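Local coordinates for ankyrin repeat domain-containing protein EMB506, chloroplastic (PDB 6JD6), which takes part in the initial differentiation of the proplastid during embryo development and is required for correct cotyledon and leaf margin development, at residues A[159-164]-A[191-196]; A[175-178]-A[183-186]; A[216-219]-A[225-228]. One frame throughout, in Å; residues are numbered along the deposited sequence.

Contact 1: residues A[159-164]-A[191-196]. With SO4 (sulfate ion), chain I.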
loop_
_atom_site.group_PDB
_atom_site.type_symbol
_atom_site.label_atom_id
_atom_site.label_comp_id
_atom_site.label_asym_id
_atom_site.label_seq_id
_atom_site.Cartn_x
_atom_site.Cartn_y
_atom_site.Cartn_z
ATOM N N ALA A 159 4.680 3.848 11.937
ATOM C CA ALA A 159 4.223 3.790 13.326
ATOM C C ALA A 159 3.257 2.625 13.546
ATOM O O ALA A 159 3.243 2.008 14.613
ATOM C CB ALA A 159 3.577 5.104 13.735
ATOM N N VAL A 160 2.446 2.336 12.534
ATOM C CA VAL A 160 1.535 1.198 12.571
ATOM C C VAL A 160 2.327 -0.107 12.470
ATOM O O VAL A 160 2.050 -1.073 13.185
ATOM C CB VAL A 160 0.500 1.280 11.428
ATOM C CG1 VAL A 160 -0.301 -0.006 11.325
ATOM C CG2 VAL A 160 -0.426 2.475 11.642
ATOM N N ILE A 161 3.323 -0.117 11.586
ATOM C CA ILE A 161 4.210 -1.265 11.425
ATOM C C ILE A 161 4.843 -1.686 12.750
ATOM O O ILE A 161 4.736 -2.843 13.156
ATOM C CB ILE A 161 5.319 -0.968 10.399
ATOM C CG1 ILE A 161 4.713 -0.840 9.000
ATOM C CG2 ILE A 161 6.392 -2.056 10.436
ATOM C CD1 ILE A 161 5.585 -0.080 8.015
ATOM N N SER A 162 5.483 -0.742 13.432
ATOM C CA SER A 162 6.160 -1.049 14.685
ATOM C C SER A 162 5.176 -1.471 15.778
ATOM O O SER A 162 5.505 -2.299 16.627
ATOM C CB SER A 162 7.005 0.138 15.153
ATOM O OG SER A 162 6.190 1.244 15.487
ATOM N N HIS A 163 3.973 -0.903 15.752
ATOM C CA HIS A 163 2.931 -1.287 16.700
ATOM C C HIS A 163 2.539 -2.749 16.517
ATOM O O HIS A 163 2.464 -3.503 17.483
ATOM C CB HIS A 163 1.690 -0.400 16.542
ATOM C CG HIS A 163 0.543 -0.815 17.411
ATOM N ND1 HIS A 163 0.423 -0.421 18.725
ATOM C CD2 HIS A 163 -0.527 -1.606 17.159
ATOM C CE1 HIS A 163 -0.673 -0.943 19.244
ATOM N NE2 HIS A 163 -1.269 -1.668 18.314
ATOM N N LEU A 164 2.287 -3.136 15.269
ATOM C CA LEU A 164 1.922 -4.510 14.931
ATOM C C LEU A 164 2.994 -5.509 15.356
ATOM O O LEU A 164 2.683 -6.563 15.908
ATOM C CB LEU A 164 1.665 -4.640 13.427
ATOM C CG LEU A 164 0.361 -4.039 12.898
ATOM C CD1 LEU A 164 0.339 -4.059 11.375
ATOM C CD2 LEU A 164 -0.827 -4.796 13.462
ATOM N N LEU A 191 13.845 2.415 5.180
ATOM C CA LEU A 191 15.078 2.035 5.866
ATOM C C LEU A 191 14.883 1.703 7.353
ATOM O O LEU A 191 15.469 0.746 7.860
ATOM C CB LEU A 191 16.141 3.129 5.700
ATOM C CG LEU A 191 17.494 2.926 6.392
ATOM C CD1 LEU A 191 18.193 1.669 5.890
ATOM C CD2 LEU A 191 18.388 4.145 6.200
ATOM N N GLN A 192 14.067 2.487 8.049
ATOM C CA GLN A 192 13.867 2.264 9.479
ATOM C C GLN A 192 13.089 0.978 9.737
ATOM O O GLN A 192 13.339 0.280 10.715
ATOM C CB GLN A 192 13.170 3.461 10.137
ATOM C CG GLN A 192 13.994 4.738 10.105
ATOM C CD GLN A 192 15.372 4.564 10.722
ATOM O OE1 GLN A 192 16.391 4.741 10.053
ATOM N NE2 GLN A 192 15.408 4.219 12.008
ATOM N N THR A 193 12.151 0.671 8.849
ATOM C CA THR A 193 11.400 -0.578 8.927
ATOM C C THR A 193 12.310 -1.775 8.652
ATOM O O THR A 193 12.208 -2.811 9.312
ATOM C CB THR A 193 10.208 -0.568 7.950
ATOM O OG1 THR A 193 9.308 0.481 8.324
ATOM C CG2 THR A 193 9.463 -1.899 7.978
ATOM N N VAL A 194 13.207 -1.623 7.682
ATOM C CA VAL A 194 14.200 -2.653 7.387
ATOM C C VAL A 194 15.066 -2.952 8.613
ATOM O O VAL A 194 15.248 -4.113 8.983
ATOM C CB VAL A 194 15.100 -2.249 6.196
ATOM C CG1 VAL A 194 16.279 -3.205 6.057
ATOM C CG2 VAL A 194 14.288 -2.201 4.903
ATOM N N LYS A 195 15.585 -1.902 9.247
ATOM C CA LYS A 195 16.381 -2.050 10.463
ATOM C C LYS A 195 15.581 -2.707 11.584
ATOM O O LYS A 195 16.109 -3.517 12.343
ATOM C CB LYS A 195 16.893 -0.689 10.947
ATOM C CG LYS A 195 17.927 -0.036 10.046
ATOM C CD LYS A 195 18.333 1.323 10.604
ATOM C CE LYS A 195 19.409 1.974 9.756
ATOM N NZ LYS A 195 19.810 3.306 10.283
ATOM N N LEU A 196 14.309 -2.339 11.695
ATOM C CA LEU A 196 13.445 -2.912 12.717
ATOM C C LEU A 196 13.201 -4.404 12.479
ATOM O O LEU A 196 13.169 -5.189 13.427
ATOM C CB LEU A 196 12.117 -2.155 12.781
ATOM C CG LEU A 196 11.141 -2.589 13.874
ATOM C CD1 LEU A 196 11.816 -2.578 15.241
ATOM C CD2 LEU A 196 9.924 -1.682 13.875
HETATM S S SO4 I . 2.037 0.541 21.659
HETATM O O1 SO4 I . 2.906 1.185 22.641
HETATM O O2 SO4 I . 2.586 -0.764 21.302
HETATM O O3 SO4 I . 0.706 0.370 22.235
HETATM O O4 SO4 I . 1.948 1.375 20.464
#

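Contact 2: residues A[175-178]-A[183-186]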
loop_
_atom_site.group_PDB
_atom_site.type_symbol
_atom_site.label_atom_id
_atom_site.label_comp_id
_atom_site.label_asym_id
_atom_site.label_seq_id
_atom_site.Cartn_x
_atom_site.Cartn_y
_atom_site.Cartn_z
ATOM N N ASP A 175 3.475 -13.887 1.366
ATOM C CA ASP A 175 2.147 -13.831 0.773
ATOM C C ASP A 175 2.030 -14.731 -0.456
ATOM O O ASP A 175 2.897 -15.576 -0.708
ATOM C CB ASP A 175 1.695 -12.383 0.487
ATOM C CG ASP A 175 2.498 -11.697 -0.620
ATOM O OD1 ASP A 175 3.231 -12.364 -1.385
ATOM O OD2 ASP A 175 2.373 -10.458 -0.733
ATOM N N ARG A 176 0.957 -14.535 -1.214
ATOM C CA ARG A 176 0.633 -15.364 -2.372
ATOM C C ARG A 176 1.748 -15.359 -3.412
ATOM O O ARG A 176 1.972 -16.349 -4.105
ATOM C CB ARG A 176 -0.667 -14.856 -3.002
ATOM C CG ARG A 176 -1.083 -15.582 -4.259
ATOM C CD ARG A 176 -2.238 -14.869 -4.945
ATOM N NE ARG A 176 -2.643 -15.580 -6.153
ATOM C CZ ARG A 176 -3.695 -15.256 -6.891
ATOM N NH1 ARG A 176 -4.458 -14.228 -6.543
ATOM N NH2 ARG A 176 -3.980 -15.963 -7.977
ATOM N N ASP A 177 2.448 -14.234 -3.515
ATOM C CA ASP A 177 3.524 -14.085 -4.486
ATOM C C ASP A 177 4.876 -14.500 -3.892
ATOM O O ASP A 177 5.918 -14.350 -4.531
ATOM C CB ASP A 177 3.582 -12.637 -4.991
ATOM C CG ASP A 177 2.270 -12.185 -5.639
ATOM O OD1 ASP A 177 1.704 -12.955 -6.448
ATOM O OD2 ASP A 177 1.805 -11.060 -5.334
ATOM N N GLY A 178 4.851 -15.029 -2.672
ATOM C CA GLY A 178 6.070 -15.444 -1.996
ATOM C C GLY A 178 6.812 -14.268 -1.383
ATOM O O GLY A 178 7.974 -14.387 -0.997
ATOM N N HIS A 183 10.671 -7.931 1.880
ATOM C CA HIS A 183 10.601 -7.604 0.449
ATOM C C HIS A 183 9.932 -6.239 0.244
ATOM O O HIS A 183 10.449 -5.367 -0.456
ATOM C CB HIS A 183 9.780 -8.652 -0.316
ATOM C CG HIS A 183 10.526 -9.905 -0.663
ATOM N ND1 HIS A 183 10.154 -11.146 -0.188
ATOM C CD2 HIS A 183 11.589 -10.118 -1.477
ATOM C CE1 HIS A 183 10.969 -12.065 -0.674
ATOM N NE2 HIS A 183 11.851 -11.469 -1.457
ATOM N N TYR A 184 8.769 -6.063 0.858
ATOM C CA TYR A 184 8.001 -4.835 0.675
ATOM C C TYR A 184 8.641 -3.625 1.350
ATOM O O TYR A 184 8.544 -2.510 0.845
ATOM C CB TYR A 184 6.559 -5.020 1.160
ATOM C CG TYR A 184 5.743 -5.975 0.316
ATOM C CD1 TYR A 184 5.487 -5.706 -1.020
ATOM C CD2 TYR A 184 5.204 -7.132 0.865
ATOM C CE1 TYR A 184 4.729 -6.574 -1.792
ATOM C CE2 TYR A 184 4.451 -8.005 0.103
ATOM C CZ TYR A 184 4.218 -7.720 -1.224
ATOM O OH TYR A 184 3.462 -8.588 -1.983
ATOM N N ALA A 185 9.284 -3.838 2.493
ATOM C CA ALA A 185 9.957 -2.748 3.193
ATOM C C ALA A 185 11.094 -2.208 2.334
ATOM O O ALA A 185 11.354 -1.003 2.296
ATOM C CB ALA A 185 10.483 -3.220 4.544
ATOM N N VAL A 186 11.768 -3.113 1.641
ATOM C CA VAL A 186 12.804 -2.717 0.707
ATOM C C VAL A 186 12.205 -2.005 -0.516
ATOM O O VAL A 186 12.707 -0.957 -0.928
ATOM C CB VAL A 186 13.657 -3.922 0.283
ATOM C CG1 VAL A 186 14.558 -3.544 -0.864
ATOM C CG2 VAL A 186 14.476 -4.423 1.475
#

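Contact 3: residues A[216-219]-A[225-228]. With SO4 (sulfate ion), chain C.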
loop_
_atom_site.group_PDB
_atom_site.type_symbol
_atom_site.label_atom_id
_atom_site.label_comp_id
_atom_site.label_asym_id
_atom_site.label_seq_id
_atom_site.Cartn_x
_atom_site.Cartn_y
_atom_site.Cartn_z
ATOM N N HIS A 216 17.916 -8.115 -4.394
ATOM C CA HIS A 216 17.508 -7.848 -5.776
ATOM C C HIS A 216 16.647 -6.583 -5.869
ATOM O O HIS A 216 16.889 -5.711 -6.706
ATOM C CB HIS A 216 16.733 -9.042 -6.367
ATOM C CG HIS A 216 17.588 -10.235 -6.672
ATOM N ND1 HIS A 216 17.528 -11.402 -5.938
ATOM C CD2 HIS A 216 18.514 -10.446 -7.636
ATOM C CE1 HIS A 216 18.385 -12.277 -6.435
ATOM N NE2 HIS A 216 18.998 -11.724 -7.465
ATOM N N ILE A 217 15.640 -6.492 -5.007
ATOM C CA ILE A 217 14.748 -5.340 -5.003
ATOM C C ILE A 217 15.477 -4.054 -4.593
ATOM O O ILE A 217 15.226 -2.987 -5.154
ATOM C CB ILE A 217 13.539 -5.562 -4.067
ATOM C CG1 ILE A 217 12.822 -6.866 -4.419
ATOM C CG2 ILE A 217 12.573 -4.382 -4.148
ATOM C CD1 ILE A 217 11.668 -7.184 -3.482
ATOM N N ALA A 218 16.377 -4.160 -3.618
ATOM C CA ALA A 218 17.149 -3.005 -3.162
ATOM C C ALA A 218 17.951 -2.400 -4.308
ATOM O O ALA A 218 17.924 -1.188 -4.535
ATOM C CB ALA A 218 18.072 -3.397 -2.012
ATOM N N VAL A 219 18.659 -3.257 -5.031
ATOM C CA VAL A 219 19.425 -2.835 -6.195
ATOM C C VAL A 219 18.518 -2.284 -7.310
ATOM O O VAL A 219 18.848 -1.291 -7.956
ATOM C CB VAL A 219 20.300 -3.989 -6.716
ATOM C CG1 VAL A 219 21.041 -3.577 -7.965
ATOM C CG2 VAL A 219 21.288 -4.422 -5.630
ATOM N N ASP A 225 21.992 2.967 0.424
ATOM C CA ASP A 225 21.921 2.736 1.869
ATOM C C ASP A 225 21.292 1.391 2.226
ATOM O O ASP A 225 21.807 0.663 3.073
ATOM C CB ASP A 225 21.152 3.857 2.574
ATOM C CG ASP A 225 21.960 5.128 2.700
ATOM O OD1 ASP A 225 23.193 5.074 2.500
ATOM O OD2 ASP A 225 21.363 6.181 3.010
ATOM N N ILE A 226 20.174 1.071 1.585
ATOM C CA ILE A 226 19.471 -0.175 1.878
ATOM C C ILE A 226 20.206 -1.395 1.312
ATOM O O ILE A 226 20.268 -2.442 1.960
ATOM C CB ILE A 226 18.004 -0.116 1.411
ATOM C CG1 ILE A 226 17.229 0.866 2.299
ATOM C CG2 ILE A 226 17.359 -1.495 1.465
ATOM C CD1 ILE A 226 15.798 1.091 1.865
ATOM N N THR A 227 20.778 -1.250 0.121
ATOM C CA THR A 227 21.632 -2.296 -0.444
ATOM C C THR A 227 22.776 -2.615 0.519
ATOM O O THR A 227 23.044 -3.782 0.820
ATOM C CB THR A 227 22.207 -1.890 -1.820
ATOM O OG1 THR A 227 21.141 -1.754 -2.771
ATOM C CG2 THR A 227 23.199 -2.941 -2.329
ATOM N N LYS A 228 23.429 -1.571 1.019
ATOM C CA LYS A 228 24.556 -1.737 1.932
ATOM C C LYS A 228 24.151 -2.402 3.242
ATOM O O LYS A 228 24.847 -3.287 3.741
ATOM C CB LYS A 228 25.227 -0.393 2.228
ATOM C CG LYS A 228 26.350 -0.492 3.252
ATOM C CD LYS A 228 27.168 0.788 3.334
ATOM C CE LYS A 228 28.353 0.611 4.272
ATOM N NZ LYS A 228 29.282 1.780 4.245
HETATM S S SO4 C . 20.807 6.378 -1.780
HETATM O O1 SO4 C . 21.482 7.673 -1.797
HETATM O O2 SO4 C . 21.128 5.672 -0.541
HETATM O O3 SO4 C . 19.363 6.574 -1.847
HETATM O O4 SO4 C . 21.233 5.607 -2.944
#

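Contact 1: residues A[159-164]-A[191-196]
Helices 158-166 and 191-199, one from ankyrin repeat 2 and the other from repeat 3, stack side by side through Ile161 against Thr193 and Ser162 against Leu196. The nearest CA atoms, of Ile161 and Thr193, are 7.6 Å apart, and side-chain carbons and the threonine hydroxyl fill the space between the helices. Ile161 and Thr193 cross at about a right angle: CD1 of the isoleucine reaches the threonine OG1 at 3.8 Å, while its CG2 lies 3.9 Å from Thr193 CG2. The hydroxyl is not left to the hydrocarbon, because Thr193 OG1 is hydrogen-bonded to Glu158, a residue of the facing helix. One turn further on, Leu196 holds CG anti to its backbone N (chi1 -176°), which reaches toward helix 158-166 and sets CD2 against Ser162 CB at 3.7 Å. The serine meets it with its methylene carbon; its OG has weak hydrogen bonds to Glu158 O and Arg166. On another face of the first helix His163 ND1 donates to sulfate O4 over 2.9 Å, nearly straight at 166°, and the anion is also bound by Arg166 NE. The His163 NE2 is hydrogen-bonded to Asp129 of helix 125-133, so the ring is held at both nitrogens, and the two anionic partners would probably favour its protonated form. The contact thus rests largely on van der Waals packing, with Glu158 adding a polar tie to Thr193, whereas the sulfate, probably from the crystallisation liquor, is held beside the interface, consistent with a local site for anions.

Contact 2: residues A[175-178]-A[183-186]
Tyr184 OH donates to Asp175 OD2 across a very short 2.5 Å, and this buried bond is the tight part of the contact; a basic side chain of another protein chain also hydrogen-bonds Tyr184 OH. The two side chains come from opposite directions, the carboxylate oxygen arriving at the edge of the phenol ring and in its plane, with the carboxylate itself turned 66° from that plane. Asp175 CG sits between its backbone N and carbonyl carbon (chi1 68°), which leaves OD1 near the backbone to accept from Asp177 N at 2.9 Å, from above the carboxylate plane. This Asx turn coincides with a type I beta turn over 175-178, in the loop leading from the ANK 2 helix 158-166 into helix 181-187 of ANK 3. Gln146 also binds OD2, and Ala179 N binds OD1. Were Asp175 replaced by an alanine, the Tyr184 hydroxyl would probably lose this acceptor and the turn its side-chain brace. Packing is looser at Gly178, whose O stands 3.8 Å from His183 CE1; that histidine is instead anchored by hydrogen bonds to Ala180 N and Trp212 O. On the outer side the extended Arg176 leads away from the helix, while Asp177 OD2 pairs with a basic side chain of another protein chain.

Contact 3: residues A[216-219]-A[225-228]
Ala218 and Thr227 point their CB atoms at each other across the closest approach of the two helical segments, where their CA atoms are 5.3 Å apart. With OG1 anti to the carbonyl carbon and beside the backbone N (chi1 -65°), Thr227 turns its hydroxyl back along the helix, where it is hydrogen-bonded to Asn223 O. In that position OG1 rests 3.6 Å from Ala218 CB and comes as near to Ala218 C, so a polar atom already satisfied within its own helix fits against a methyl group and the backbone of the other. The Thr227 and Val219 side chains cross obliquely, Val219 CG2 lying 3.9 Å from Thr227 OG1 and 4.1 Å from its CG2. On another side of the alanine, Ile226 lays its CG2 branch 4.0 Å from Ala218 CB, completing the apolar contact. The small side chain of Ala218 is consistent with so close an approach. Asp225, near the start of helix 224-232, uses its backbone N to donate to O2 of a sulfate, probably from the crystallisation liquor, at 3.0 Å (angle 161°); Arg224 N binds the same anion, as suits the amino end of a helix. Val219 also packs on helices 247-252 and 260-269. His216, bonded to Thr213 N, ends a TPLH sequence, and the tight pairing of helices 214-220 and 224-232 is the helix-turn-helix of an ankyrin repeat, here ANK 4.

The contacts sample different joints of the ankyrin stack. Contact 3 joins two helices within one repeat and is wholly buried; contact 1 joins helices of successive repeats and is only partly buried; contact 2 ties a loop to a helix and is also largely buried, with Asp177 at its partly exposed edge, and both Asp177 and Tyr184 meet another protein chain. Contacts 1 and 3 rely on van der Waals packing that includes threonine hydroxyls bonded to nearby residues, whereas contact 2 turns on a direct hydrogen bond. Helix 181-187 connects all three: Ala185 CB packs on Thr193 CG2 at 3.8 Å, and Val186 CG2 lies 4.1 Å from Ile226 CG2. Contacts 1 and 3 also meet directly, through Leu191 and Ile226.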